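Local coordinates for sulfur oxidation protein soxB (Thermus thermophilus, PDB 2WDE), which probably hydrolyses sulfate groups from carrier-bound intermediates of bacterial sulfur oxidation, using a pair of manganese ions in an active site that here holds thiosulfate, at residues 162-167 with 425-430. Numbering follows the deposited sequence.
Sequences SHWEWT and TGFTYP. With MN (manganese (II) ion), chain G; THJ (thiosulfate), chain H.
Trp164 reaches across to the 425-430 loop with the outer corner of its six-membered ring, where CH2 lies 3.6 Å from CE1 of Phe427. The ring planes meet obliquely, at 62°, and Phe427 CE1 comes in at the indole edge. Tyr429 crosses the indole at about a right angle, bringing its OH to 3.5 Å from Trp164 CH2; that hydroxyl is hydrogen-bonded to His226 ND1. Beside the rings, Thr428 OG1 donates to the backbone O of Thr167 (2.7 Å), tilted 34° from the carbonyl plane. Thr167 OG1, held between its own backbone N and carbonyl carbon (chi1 65°), donates to Trp164 O (2.8 Å) and also accepts from a water that in turn takes the N-H of Thr428, while CG2 meets the edge of the Tyr429 ring. Trp164 NE1 points to thiosulfate O1 in a bond left doubtful by that oxygen's uncertain place, and His163 ND1 binds manganese at 2.2 Å, with Asp132, His263 and His286 also ligating this ion. One indole thus spans from thiosulfate to the C-terminal domain, and the threonine pair and water tie that domain's loop to the metal-binding segment, consistent with an active site at the domain interface.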
loop_
_atom_site.group_PDB
_atom_site.type_symbol
_atom_site.label_atom_id
_atom_site.label_comp_id
_atom_site.label_asym_id
_atom_site.label_seq_id
_atom_site.Cartn_x
_atom_site.Cartn_y
_atom_site.Cartn_z
ATOM N N SER A 162 -8.506 7.594 5.014
ATOM C CA SER A 162 -8.939 6.248 4.641
ATOM C C SER A 162 -8.896 5.879 3.167
ATOM O O SER A 162 -8.828 6.729 2.273
ATOM C CB SER A 162 -10.387 6.064 5.107
ATOM O OG SER A 162 -11.259 6.793 4.244
ATOM N N HIS A 163 -9.030 4.575 2.946
ATOM C CA HIS A 163 -9.173 3.992 1.627
ATOM C C HIS A 163 -9.794 2.608 1.801
ATOM O O HIS A 163 -11.022 2.470 1.761
ATOM C CB HIS A 163 -7.868 3.918 0.839
ATOM C CG HIS A 163 -7.980 3.086 -0.412
ATOM N ND1 HIS A 163 -6.885 2.648 -1.124
ATOM C CD2 HIS A 163 -9.067 2.596 -1.059
ATOM C CE1 HIS A 163 -7.289 1.907 -2.143
ATOM N NE2 HIS A 163 -8.611 1.879 -2.140
ATOM N N TRP A 164 -8.953 1.599 2.038
ATOM C CA TRP A 164 -9.418 0.217 2.196
ATOM C C TRP A 164 -10.341 -0.002 3.405
ATOM O O TRP A 164 -11.034 -1.020 3.502
ATOM C CB TRP A 164 -8.234 -0.758 2.209
ATOM C CG TRP A 164 -7.754 -1.166 0.824
ATOM C CD1 TRP A 164 -6.880 -0.487 0.019
ATOM C CD2 TRP A 164 -8.140 -2.337 0.091
ATOM N NE1 TRP A 164 -6.669 -1.184 -1.152
ATOM C CE2 TRP A 164 -7.445 -2.314 -1.136
ATOM C CE3 TRP A 164 -9.003 -3.410 0.362
ATOM C CZ2 TRP A 164 -7.631 -3.286 -2.120
ATOM C CZ3 TRP A 164 -9.164 -4.393 -0.609
ATOM C CH2 TRP A 164 -8.469 -4.328 -1.827
ATOM N N GLU A 165 -10.340 0.957 4.321
ATOM C CA GLU A 165 -11.227 0.917 5.486
ATOM C C GLU A 165 -12.667 0.666 5.013
ATOM O O GLU A 165 -13.439 -0.043 5.664
ATOM C CB GLU A 165 -11.198 2.278 6.206
ATOM C CG GLU A 165 -10.068 2.465 7.214
ATOM C CD GLU A 165 -8.697 2.458 6.565
ATOM O OE1 GLU A 165 -8.578 2.913 5.414
ATOM O OE2 GLU A 165 -7.730 2.033 7.221
ATOM N N TRP A 166 -13.026 1.273 3.891
ATOM C CA TRP A 166 -14.386 1.167 3.386
ATOM C C TRP A 166 -14.811 -0.219 2.920
ATOM O O TRP A 166 -16.005 -0.463 2.739
ATOM C CB TRP A 166 -14.700 2.273 2.375
ATOM C CG TRP A 166 -14.557 3.632 3.004
ATOM C CD1 TRP A 166 -13.434 4.419 3.024
ATOM C CD2 TRP A 166 -15.516 4.278 3.847
ATOM N NE1 TRP A 166 -13.654 5.539 3.806
ATOM C CE2 TRP A 166 -14.936 5.487 4.295
ATOM C CE3 TRP A 166 -16.819 3.963 4.248
ATOM C CZ2 TRP A 166 -15.619 6.383 5.121
ATOM C CZ3 TRP A 166 -17.489 4.845 5.087
ATOM C CH2 TRP A 166 -16.891 6.045 5.504
ATOM N N THR A 167 -13.852 -1.139 2.780
ATOM C CA THR A 167 -14.198 -2.500 2.373
ATOM C C THR A 167 -14.855 -3.259 3.512
ATOM O O THR A 167 -15.309 -4.394 3.352
ATOM C CB THR A 167 -13.040 -3.267 1.704
ATOM O OG1 THR A 167 -11.978 -3.468 2.639
ATOM C CG2 THR A 167 -12.547 -2.501 0.482
ATOM N N THR A 425 -4.047 -12.239 0.567
ATOM C CA THR A 425 -5.353 -12.346 -0.077
ATOM C C THR A 425 -6.539 -11.974 0.817
ATOM O O THR A 425 -7.695 -12.305 0.495
ATOM C CB THR A 425 -5.543 -13.764 -0.659
ATOM O OG1 THR A 425 -5.550 -14.702 0.413
ATOM C CG2 THR A 425 -4.384 -14.122 -1.619
ATOM N N GLY A 426 -6.256 -11.285 1.922
ATOM C CA GLY A 426 -7.275 -10.885 2.884
ATOM C C GLY A 426 -8.232 -9.780 2.455
ATOM O O GLY A 426 -8.414 -8.783 3.166
ATOM N N PHE A 427 -8.892 -9.980 1.321
ATOM C CA PHE A 427 -9.930 -9.052 0.855
ATOM C C PHE A 427 -11.201 -9.408 1.635
ATOM O O PHE A 427 -11.381 -10.564 2.005
ATOM C CB PHE A 427 -10.266 -9.333 -0.612
ATOM C CG PHE A 427 -9.148 -9.046 -1.574
ATOM C CD1 PHE A 427 -9.158 -7.886 -2.336
ATOM C CD2 PHE A 427 -8.151 -9.988 -1.806
ATOM C CE1 PHE A 427 -8.149 -7.636 -3.269
ATOM C CE2 PHE A 427 -7.127 -9.726 -2.712
ATOM C CZ PHE A 427 -7.129 -8.564 -3.440
ATOM N N THR A 428 -12.115 -8.451 1.810
ATOM C CA THR A 428 -13.398 -8.758 2.446
ATOM C C THR A 428 -14.273 -9.443 1.396
ATOM O O THR A 428 -15.293 -10.047 1.727
ATOM C CB THR A 428 -14.106 -7.509 3.029
ATOM O OG1 THR A 428 -14.152 -6.494 2.036
ATOM C CG2 THR A 428 -13.384 -7.002 4.293
ATOM N N TYR A 429 -13.858 -9.339 0.134
ATOM C CA TYR A 429 -14.528 -9.984 -0.994
ATOM C C TYR A 429 -13.460 -10.831 -1.700
ATOM O O TYR A 429 -12.995 -10.492 -2.789
ATOM C CB TYR A 429 -15.070 -8.945 -1.978
ATOM C CG TYR A 429 -14.105 -7.824 -2.334
ATOM C CD1 TYR A 429 -13.536 -7.746 -3.601
ATOM C CD2 TYR A 429 -13.800 -6.819 -1.415
ATOM C CE1 TYR A 429 -12.679 -6.699 -3.943
ATOM C CE2 TYR A 429 -12.942 -5.769 -1.749
ATOM C CZ TYR A 429 -12.384 -5.717 -3.003
ATOM O OH TYR A 429 -11.557 -4.660 -3.332
ATOM N N PRO A 430 -13.086 -11.961 -1.098
ATOM C CA PRO A 430 -11.977 -12.800 -1.582
ATOM C C PRO A 430 -12.334 -13.857 -2.623
ATOM O O PRO A 430 -11.485 -14.652 -3.015
ATOM C CB PRO A 430 -11.526 -13.500 -0.301
ATOM C CG PRO A 430 -12.834 -13.712 0.444
ATOM C CD PRO A 430 -13.630 -12.447 0.187
HETATM MN MN MN G . -4.697 2.698 -0.770
HETATM S S1 THJ H . -3.548 -0.125 -2.282
HETATM O O1 THJ H . -4.711 0.708 -2.055
HETATM O O2 THJ H . -3.036 -0.749 -1.065
HETATM O O3 THJ H . -2.509 0.567 -3.039
HETATM S S2 THJ H . -4.173 -1.659 -3.464
HETATM O O HOH W 1 -10.743 -5.760 2.289
HETATM O O HOH W 2 -2.554 1.803 -0.714
#